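Local coordinates for protein alpha-L-arabinosidase (Xanthomonas axonopodis pv. citri, PDB 6D25) that probably releases alpha-L-arabinofuranosyl side groups from arabinoxylans by hydrolysis, including internally di-substituted ones, as a trimeric arabinofuranosidase of family GH51, at residues A[150-155]-A[165-170]; A[307-312]-A[318-323]; A[417-422]-A[447-452]. All coordinates share one frame; numbering follows the deposited sequence.

Interaction 1. Residues A[150-155]-A[165-170]; sequences AYIAGN and AQWAEY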
loop_
_atom_site.group_PDB
_atom_site.type_symbol
_atom_site.label_atom_id
_atom_site.label_comp_id
_atom_site.label_asym_id
_atom_site.label_seq_id
_atom_site.Cartn_x
_atom_site.Cartn_y
_atom_site.Cartn_z
ATOM N N ALA A 150 -18.767 -7.476 19.981
ATOM C CA ALA A 150 -18.201 -7.735 18.664
ATOM C C ALA A 150 -16.712 -7.367 18.681
ATOM O O ALA A 150 -16.341 -6.256 19.093
ATOM C CB ALA A 150 -18.922 -6.891 17.636
ATOM N N TYR A 151 -15.870 -8.282 18.215
ATOM C CA TYR A 151 -14.496 -8.044 17.927
ATOM C C TYR A 151 -14.331 -8.203 16.405
ATOM O O TYR A 151 -14.296 -9.322 15.892
ATOM C CB TYR A 151 -13.656 -8.996 18.777
ATOM C CG TYR A 151 -12.160 -9.001 18.550
ATOM C CD1 TYR A 151 -11.528 -8.146 17.671
ATOM C CD2 TYR A 151 -11.374 -9.873 19.291
ATOM C CE1 TYR A 151 -10.152 -8.188 17.516
ATOM C CE2 TYR A 151 -9.991 -9.917 19.144
ATOM C CZ TYR A 151 -9.373 -9.074 18.252
ATOM O OH TYR A 151 -8.024 -9.137 18.082
ATOM N N ILE A 152 -14.287 -7.094 15.682
ATOM C CA ILE A 152 -14.303 -7.109 14.225
ATOM C C ILE A 152 -12.871 -7.192 13.725
ATOM O O ILE A 152 -12.054 -6.400 14.154
ATOM C CB ILE A 152 -14.995 -5.845 13.677
ATOM C CG1 ILE A 152 -16.466 -5.798 14.070
ATOM C CG2 ILE A 152 -14.805 -5.726 12.153
ATOM C CD1 ILE A 152 -17.290 -6.892 13.444
ATOM N N ALA A 153 -12.606 -8.089 12.784
ATOM C CA ALA A 153 -11.284 -8.254 12.149
ATOM C C ALA A 153 -11.306 -7.559 10.790
ATOM O O ALA A 153 -12.015 -7.991 9.881
ATOM C CB ALA A 153 -10.924 -9.706 12.017
ATOM N N GLY A 154 -10.547 -6.464 10.684
ATOM C CA GLY A 154 -10.516 -5.657 9.453
ATOM C C GLY A 154 -9.443 -6.098 8.463
ATOM O O GLY A 154 -8.412 -6.733 8.812
ATOM N N ASN A 155 -9.692 -5.788 7.197
ATOM C CA ASN A 155 -8.850 -6.165 6.063
ATOM C C ASN A 155 -7.784 -5.079 5.846
ATOM O O ASN A 155 -8.083 -3.951 5.414
ATOM C CB ASN A 155 -9.702 -6.338 4.802
ATOM C CG ASN A 155 -8.918 -6.784 3.574
ATOM O OD1 ASN A 155 -7.711 -6.590 3.513
ATOM N ND2 ASN A 155 -9.585 -7.348 2.570
ATOM N N ALA A 165 -12.101 2.058 7.125
ATOM C CA ALA A 165 -12.595 3.330 7.577
ATOM C C ALA A 165 -14.116 3.430 7.338
ATOM O O ALA A 165 -14.897 3.841 8.223
ATOM C CB ALA A 165 -11.888 4.474 6.882
ATOM N N GLN A 166 -14.516 3.046 6.158
ATOM C CA GLN A 166 -15.958 3.111 5.797
ATOM C C GLN A 166 -16.746 2.064 6.589
ATOM O O GLN A 166 -17.859 2.303 6.963
ATOM C CB GLN A 166 -16.133 2.950 4.289
ATOM C CG GLN A 166 -15.620 4.191 3.540
ATOM C CD GLN A 166 -16.079 4.265 2.111
ATOM O OE1 GLN A 166 -16.297 3.232 1.500
ATOM N NE2 GLN A 166 -16.218 5.479 1.593
ATOM N N TRP A 167 -16.151 0.915 6.833
ATOM C CA TRP A 167 -16.855 -0.140 7.564
ATOM C C TRP A 167 -17.181 0.319 8.987
ATOM O O TRP A 167 -18.290 0.109 9.456
ATOM C CB TRP A 167 -16.015 -1.418 7.622
ATOM C CG TRP A 167 -16.765 -2.659 7.959
ATOM C CD1 TRP A 167 -18.115 -2.828 7.969
ATOM C CD2 TRP A 167 -16.204 -3.939 8.273
ATOM N NE1 TRP A 167 -18.421 -4.130 8.246
ATOM C CE2 TRP A 167 -17.282 -4.838 8.428
ATOM C CE3 TRP A 167 -14.904 -4.422 8.420
ATOM C CZ2 TRP A 167 -17.094 -6.174 8.731
ATOM C CZ3 TRP A 167 -14.717 -5.760 8.701
ATOM C CH2 TRP A 167 -15.799 -6.620 8.824
ATOM N N ALA A 168 -16.195 0.915 9.653
ATOM C CA ALA A 168 -16.387 1.421 10.989
ATOM C C ALA A 168 -17.494 2.493 11.009
ATOM O O ALA A 168 -18.327 2.485 11.930
ATOM C CB ALA A 168 -15.102 2.013 11.517
ATOM N N GLU A 169 -17.510 3.383 10.024
ATOM C CA GLU A 169 -18.545 4.410 9.963
ATOM C C GLU A 169 -19.924 3.759 9.755
ATOM O O GLU A 169 -20.907 4.107 10.445
ATOM C CB GLU A 169 -18.276 5.439 8.851
ATOM C CG GLU A 169 -19.366 6.509 8.692
ATOM C CD GLU A 169 -19.143 7.505 7.565
ATOM O OE1 GLU A 169 -17.939 7.776 7.285
ATOM O OE2 GLU A 169 -20.178 8.007 6.902
ATOM N N TYR A 170 -20.001 2.826 8.803
ATOM C CA TYR A 170 -21.245 2.136 8.518
ATOM C C TYR A 170 -21.842 1.562 9.805
ATOM O O TYR A 170 -23.035 1.692 10.068
ATOM C CB TYR A 170 -20.986 1.011 7.528
ATOM C CG TYR A 170 -22.205 0.226 7.106
ATOM C CD1 TYR A 170 -22.598 -0.891 7.812
ATOM C CD2 TYR A 170 -22.950 0.604 6.007
ATOM C CE1 TYR A 170 -23.698 -1.640 7.421
ATOM C CE2 TYR A 170 -24.048 -0.129 5.600
ATOM C CZ TYR A 170 -24.423 -1.267 6.294
ATOM O OH TYR A 170 -25.511 -1.995 5.881
#

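Interaction 2. Residues A[307-312]-A[318-323]; sequences AIMDKY and VALVVD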
loop_
_atom_site.group_PDB
_atom_site.type_symbol
_atom_site.label_atom_id
_atom_site.label_comp_id
_atom_site.label_asym_id
_atom_site.label_seq_id
_atom_site.Cartn_x
_atom_site.Cartn_y
_atom_site.Cartn_z
ATOM N N ALA A 307 7.617 -9.413 28.679
ATOM C CA ALA A 307 8.814 -8.697 29.112
ATOM C C ALA A 307 9.258 -7.722 28.016
ATOM O O ALA A 307 9.748 -6.607 28.304
ATOM C CB ALA A 307 9.911 -9.675 29.477
ATOM N N ILE A 308 9.102 -8.102 26.760
ATOM C CA ILE A 308 9.404 -7.167 25.677
ATOM C C ILE A 308 8.420 -5.986 25.699
ATOM O O ILE A 308 8.835 -4.821 25.513
ATOM C CB ILE A 308 9.402 -7.895 24.310
ATOM C CG1 ILE A 308 10.510 -8.941 24.259
ATOM C CG2 ILE A 308 9.537 -6.883 23.181
ATOM C CD1 ILE A 308 10.373 -9.920 23.165
ATOM N N MET A 309 7.139 -6.267 25.882
ATOM C CA MET A 309 6.136 -5.206 25.950
ATOM C C MET A 309 6.435 -4.263 27.124
ATOM O O MET A 309 6.246 -3.061 26.978
ATOM C CB MET A 309 4.717 -5.768 26.076
ATOM C CG MET A 309 4.311 -6.544 24.860
ATOM S SD MET A 309 2.731 -7.364 24.988
ATOM C CE MET A 309 1.596 -6.004 24.636
ATOM N N ASP A 310 6.974 -4.781 28.236
ATOM C CA ASP A 310 7.275 -3.959 29.395
ATOM C C ASP A 310 8.346 -2.914 29.068
ATOM O O ASP A 310 8.343 -1.852 29.655
ATOM C CB ASP A 310 7.762 -4.795 30.572
ATOM C CG ASP A 310 6.706 -5.661 31.257
ATOM O OD1 ASP A 310 5.475 -5.444 31.026
ATOM O OD2 ASP A 310 7.116 -6.608 31.991
ATOM N N LYS A 311 9.270 -3.216 28.148
ATOM C CA LYS A 311 10.352 -2.281 27.824
ATOM C C LYS A 311 9.775 -1.025 27.184
ATOM O O LYS A 311 10.310 0.022 27.414
ATOM C CB LYS A 311 11.332 -2.858 26.797
ATOM C CG LYS A 311 12.051 -4.111 27.224
ATOM C CD LYS A 311 12.839 -4.742 26.080
ATOM C CE LYS A 311 13.434 -3.774 25.073
ATOM N NZ LYS A 311 14.338 -4.509 24.152
ATOM N N TYR A 312 8.735 -1.150 26.370
ATOM C CA TYR A 312 8.194 -0.009 25.630
ATOM C C TYR A 312 6.925 0.531 26.292
ATOM O O TYR A 312 6.597 1.684 26.078
ATOM C CB TYR A 312 7.917 -0.411 24.175
ATOM C CG TYR A 312 9.202 -0.747 23.454
ATOM C CD1 TYR A 312 10.089 0.260 23.114
ATOM C CD2 TYR A 312 9.572 -2.064 23.233
ATOM C CE1 TYR A 312 11.306 -0.024 22.522
ATOM C CE2 TYR A 312 10.780 -2.355 22.629
ATOM C CZ TYR A 312 11.637 -1.335 22.257
ATOM O OH TYR A 312 12.838 -1.627 21.670
ATOM N N VAL A 318 -1.034 -1.363 26.875
ATOM C CA VAL A 318 -1.363 -2.232 25.745
ATOM C C VAL A 318 -1.615 -3.648 26.271
ATOM O O VAL A 318 -0.713 -4.279 26.858
ATOM C CB VAL A 318 -0.233 -2.250 24.704
ATOM C CG1 VAL A 318 -0.550 -3.163 23.538
ATOM C CG2 VAL A 318 0.124 -0.835 24.227
ATOM N N ALA A 319 -2.815 -4.159 26.038
ATOM C CA ALA A 319 -3.130 -5.550 26.380
ATOM C C ALA A 319 -2.371 -6.504 25.456
ATOM O O ALA A 319 -2.252 -6.263 24.243
ATOM C CB ALA A 319 -4.614 -5.803 26.245
ATOM N N LEU A 320 -1.943 -7.632 26.011
ATOM C CA LEU A 320 -1.575 -8.759 25.191
ATOM C C LEU A 320 -2.850 -9.580 24.980
ATOM O O LEU A 320 -3.580 -9.904 25.926
ATOM C CB LEU A 320 -0.474 -9.569 25.881
ATOM C CG LEU A 320 0.103 -10.755 25.121
ATOM C CD1 LEU A 320 0.632 -10.357 23.743
ATOM C CD2 LEU A 320 1.220 -11.334 25.949
ATOM N N VAL A 321 -3.142 -9.821 23.710
ATOM C CA VAL A 321 -4.399 -10.382 23.269
ATOM C C VAL A 321 -4.077 -11.747 22.633
ATOM O O VAL A 321 -3.453 -11.793 21.571
ATOM C CB VAL A 321 -5.086 -9.445 22.269
ATOM C CG1 VAL A 321 -6.336 -10.045 21.684
ATOM C CG2 VAL A 321 -5.392 -8.086 22.914
ATOM N N VAL A 322 -4.447 -12.848 23.277
ATOM C CA VAL A 322 -4.084 -14.134 22.725
ATOM C C VAL A 322 -5.220 -14.531 21.798
ATOM O O VAL A 322 -6.086 -15.308 22.215
ATOM C CB VAL A 322 -3.853 -15.187 23.817
ATOM C CG1 VAL A 322 -3.402 -16.543 23.237
ATOM C CG2 VAL A 322 -2.827 -14.698 24.816
ATOM N N ASP A 323 -5.256 -14.026 20.566
ATOM C CA ASP A 323 -6.584 -14.168 19.918
ATOM C C ASP A 323 -6.627 -15.376 18.980
ATOM O O ASP A 323 -7.637 -15.548 18.311
ATOM C CB ASP A 323 -7.093 -12.863 19.324
ATOM C CG ASP A 323 -6.157 -12.341 18.281
ATOM O OD1 ASP A 323 -5.145 -13.030 18.080
ATOM O OD2 ASP A 323 -6.472 -11.287 17.690
#

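Interaction 3. Residues A[417-422]-A[447-452]; sequences PQYRHG and NLDASA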
loop_
_atom_site.group_PDB
_atom_site.type_symbol
_atom_site.label_atom_id
_atom_site.label_comp_id
_atom_site.label_asym_id
_atom_site.label_seq_id
_atom_site.Cartn_x
_atom_site.Cartn_y
_atom_site.Cartn_z
ATOM N N PRO A 417 5.169 -32.865 42.197
ATOM C CA PRO A 417 6.135 -33.637 41.438
ATOM C C PRO A 417 5.834 -33.493 39.938
ATOM O O PRO A 417 4.743 -33.009 39.552
ATOM C CB PRO A 417 5.971 -35.110 41.843
ATOM C CG PRO A 417 4.871 -35.118 42.871
ATOM C CD PRO A 417 4.215 -33.753 42.866
ATOM N N GLN A 418 6.789 -33.927 39.121
ATOM C CA GLN A 418 6.547 -34.049 37.695
ATOM C C GLN A 418 5.823 -35.358 37.402
ATOM O O GLN A 418 6.031 -36.379 38.059
ATOM C CB GLN A 418 7.853 -33.988 36.905
ATOM C CG GLN A 418 8.600 -32.667 37.061
ATOM C CD GLN A 418 7.890 -31.538 36.358
ATOM O OE1 GLN A 418 7.857 -31.463 35.130
ATOM N NE2 GLN A 418 7.326 -30.630 37.123
ATOM N N TYR A 419 4.953 -35.290 36.402
ATOM C CA TYR A 419 4.430 -36.447 35.706
ATOM C C TYR A 419 5.347 -36.714 34.507
ATOM O O TYR A 419 5.518 -35.818 33.671
ATOM C CB TYR A 419 2.997 -36.168 35.253
ATOM C CG TYR A 419 2.437 -37.038 34.153
ATOM C CD1 TYR A 419 2.650 -38.418 34.117
ATOM C CD2 TYR A 419 1.629 -36.484 33.180
ATOM C CE1 TYR A 419 2.098 -39.201 33.116
ATOM C CE2 TYR A 419 1.073 -37.244 32.171
ATOM C CZ TYR A 419 1.289 -38.613 32.153
ATOM O OH TYR A 419 0.703 -39.339 31.157
ATOM N N ARG A 420 5.942 -37.903 34.457
ATOM C CA ARG A 420 6.906 -38.220 33.395
ATOM C C ARG A 420 6.419 -39.453 32.638
ATOM O O ARG A 420 5.976 -40.420 33.243
ATOM C CB ARG A 420 8.292 -38.586 33.943
ATOM C CG ARG A 420 8.825 -37.644 35.006
ATOM C CD ARG A 420 10.330 -37.868 35.228
ATOM N NE ARG A 420 10.963 -36.661 35.750
ATOM C CZ ARG A 420 11.060 -36.369 37.037
ATOM N NH1 ARG A 420 11.361 -35.135 37.426
ATOM N NH2 ARG A 420 10.798 -37.315 37.921
ATOM N N HIS A 421 6.525 -39.407 31.327
ATOM C CA HIS A 421 6.260 -40.550 30.495
ATOM C C HIS A 421 7.224 -40.483 29.322
ATOM O O HIS A 421 7.248 -39.486 28.615
ATOM C CB HIS A 421 4.792 -40.583 30.048
ATOM C CG HIS A 421 4.434 -41.816 29.303
ATOM N ND1 HIS A 421 4.212 -43.019 29.942
ATOM C CD2 HIS A 421 4.306 -42.047 27.981
ATOM C CE1 HIS A 421 3.949 -43.953 29.037
ATOM N NE2 HIS A 421 4.000 -43.382 27.830
ATOM N N GLY A 422 8.034 -41.516 29.174
ATOM C CA GLY A 422 9.151 -41.477 28.222
ATOM C C GLY A 422 10.074 -40.304 28.488
ATOM O O GLY A 422 10.467 -40.100 29.625
ATOM N N ASN A 447 -5.377 -32.599 37.166
ATOM C CA ASN A 447 -4.411 -33.702 37.286
ATOM C C ASN A 447 -4.060 -34.137 35.858
ATOM O O ASN A 447 -4.903 -34.712 35.157
ATOM C CB ASN A 447 -4.992 -34.867 38.088
ATOM C CG ASN A 447 -4.007 -35.991 38.377
ATOM O OD1 ASN A 447 -2.912 -36.024 37.763
ATOM N ND2 ASN A 447 -4.383 -36.888 39.314
ATOM N N LEU A 448 -2.829 -33.872 35.445
ATOM C CA LEU A 448 -2.355 -34.121 34.072
ATOM C C LEU A 448 -1.995 -35.589 33.878
ATOM O O LEU A 448 -1.853 -36.015 32.740
ATOM C CB LEU A 448 -1.114 -33.265 33.780
ATOM C CG LEU A 448 -1.334 -31.753 33.604
ATOM C CD1 LEU A 448 -1.526 -31.045 34.931
ATOM C CD2 LEU A 448 -0.165 -31.128 32.848
ATOM N N ASP A 449 -1.805 -36.341 34.943
ATOM C CA ASP A 449 -1.338 -37.727 34.840
ATOM C C ASP A 449 -2.466 -38.572 34.216
ATOM O O ASP A 449 -3.609 -38.535 34.676
ATOM C CB ASP A 449 -0.905 -38.265 36.210
ATOM C CG ASP A 449 -0.029 -39.499 36.135
ATOM O OD1 ASP A 449 -0.477 -40.485 35.477
ATOM O OD2 ASP A 449 1.098 -39.470 36.742
ATOM N N ALA A 450 -2.126 -39.359 33.200
ATOM C CA ALA A 450 -3.094 -40.223 32.510
ATOM C C ALA A 450 -3.554 -41.371 33.423
ATOM O O ALA A 450 -4.604 -41.953 33.145
ATOM C CB ALA A 450 -2.490 -40.805 31.237
ATOM N N SER A 451 -2.825 -41.734 34.474
ATOM C CA SER A 451 -3.292 -42.877 35.256
ATOM C C SER A 451 -3.141 -42.700 36.777
ATOM O O SER A 451 -3.816 -43.426 37.498
ATOM C CB SER A 451 -2.645 -44.160 34.784
ATOM O OG SER A 451 -1.260 -44.125 35.053
ATOM N N ALA A 452 -2.318 -41.793 37.293
ATOM C CA ALA A 452 -2.114 -41.687 38.755
ATOM C C ALA A 452 -3.013 -40.612 39.373
ATOM O O ALA A 452 -3.005 -39.471 38.925
ATOM C CB ALA A 452 -0.675 -41.373 39.061
#

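Interaction 1. Residues A[150-155]-A[165-170]
The indole of Trp167 carries this contact: the CG2 methyl of Ile152 sits over one face of its six-membered ring, while Ala153 O and Gly154 CA lie at the ring's edge. Trp107, from outside the two segments, adds a ring stack on the indole. Strand and helix form the beta-alpha half of a beta-alpha-beta unit in the (beta/alpha)8 barrel expected of GH51 enzymes: strand 149-154 runs up the barrel wall, and helix 161-172 returns against its outer side. The short axes run nearly antiparallel, at 155°, and approach to 10.4 Å, a gap that the large tryptophan bridges. Trp167 CG is anti to the backbone N (chi1 -162°), and the indole reaches from the helix to the strand with its benzo end leading. Ile152 meets it with one branch, CG2, which is 3.5 Å from Trp167 CZ3 and 3.6 Å from Trp167 CH2. Ile152 CG2 is 3.8 Å from the centroid of that Trp167 ring and 27° off the normal, a CH-pi contact displaced toward the leading rim. Ile152 also packs on Phe139 and Met140 of helix 136-146, and so on two neighbouring helices at once. At the other end of the indole, Trp167 NE1 donates to Thr136 OG1, which satisfies the buried polar atom and helps to fix the ring's rotation. The far side of the helix faces another chain, where Gln166 packs on Arg120 and Glu169 on Val121 of a neighbouring subunit. No hydrogen bond joins the two segments; instead, the ring's leading edge runs up against the strand backbone, with Trp167 CZ3 4.3 Å from Gly154 CA and 3.7 Å from Ala153 O, which lies in the indole plane.

Interaction 2. Residues A[307-312]-A[318-323]
Met309 reaches Val318 and Leu320 through a side chain that leaves the helix straight and bends only at its end: CG starts beside the backbone N, chi2 of 174° keeps the chain extended as far as SD, and chi3 of 81° turns CE aside. The sulfur therefore faces one strand residue and the methyl another. Met309 SD lies 3.9 Å from Leu320 CD1 and 4.0 Å from Leu320 CB, so that the sulfur touches both the root and one branch tip of the leucine, the two side chains crossing at a slant. Met309 CE rests 3.7 Å from Val318 CG1, the branch set anti to the backbone N, and the two side chains cross at about a right angle. The same methyl also makes van der Waals contact with the backbone, 3.6 Å from Val318 O and 3.9 Å from Ala319 O. Here the long helix 285-312 ends and the chain turns back through a short loop into strand 319-325, the alpha-to-beta half of a beta-alpha-beta crossover that began in the adjacent parallel strand 262-269. Met309 also packs on Leu263 of that earlier strand, so it spans both strands of the unit. In clan GH-A barrels, to which GH51 belongs, the seventh strand carries a catalytic glutamate at its C-terminal end; strand 319-325 is seventh in order here, and the methionine packs near its N-terminal start. Polar groups frame the apolar core: Asp313 OD2 accepts from Val318 N within the turn, while Arg365 donates to Val318 O and forms a salt bridge with Asp310 OD1.

Interaction 3. Residues A[417-422]-A[447-452]
Tyr419 lies against the backbone and carboxylate of Asp449, whose CA makes a CH-pi contact over the ring centre, 3.6 Å from the Tyr419 centroid and 13° off its normal. Asp449 CG, anti to its own N (chi1 -162°), carries the carboxylate across the same face, stacked with planes 29° apart, and Asp449 OD2 comes 3.2 Å from Tyr419 CD1. Leu448 O meets the ring obliquely, 3.2 Å from Tyr419 CE2. At the phenol end, Ala450 N gives a weak hydrogen bond to Tyr419 OH at 3.5 Å; the stronger partner of this hydroxyl is Glu285 OE2. A second shell fixes the aspartate. Its OD1 accepts from Ser451 N at 2.8 Å on the anti lone pair, making an Asx turn, and from Ala452 N at 2.9 Å, from above the carboxylate plane. Asn447 forms another Asx turn, its OD1 accepting from Asp449 N at 3.0 Å, while Asn447 ND2 bonds Ala452 O across the loop. Both segments belong to the C-terminal beta-rich domain, where Tyr419, on strand 407-421, packs beside Val426 of the antiparallel strand 424-435 and reaches Trp288 and Ile289 on helix 285-312, and Trp288 NE1 bonds Leu448 O.

Overall arrangement
The three contacts follow one another along the chain, and none nests in or crosses another. Interaction 1 closes the short loop from the third barrel strand into its outer helix, with nine residues between the two segments; interaction 2 closes the short turn leading into the seventh strand. These two share the parallel barrel sheet and touch through its interior, where Tyr151 OH makes a weak hydrogen bond to Asp323 OD2 at 2.7 Å. Interaction 3 closes over 24 residues, most of them in antiparallel strands, in the C-terminal domain, its centre about 46 Å from that of interaction 1. Helix 285-312 runs between the two domains: its first turns meet interaction 3, and its last turn enters interaction 2, centres about 32 Å apart.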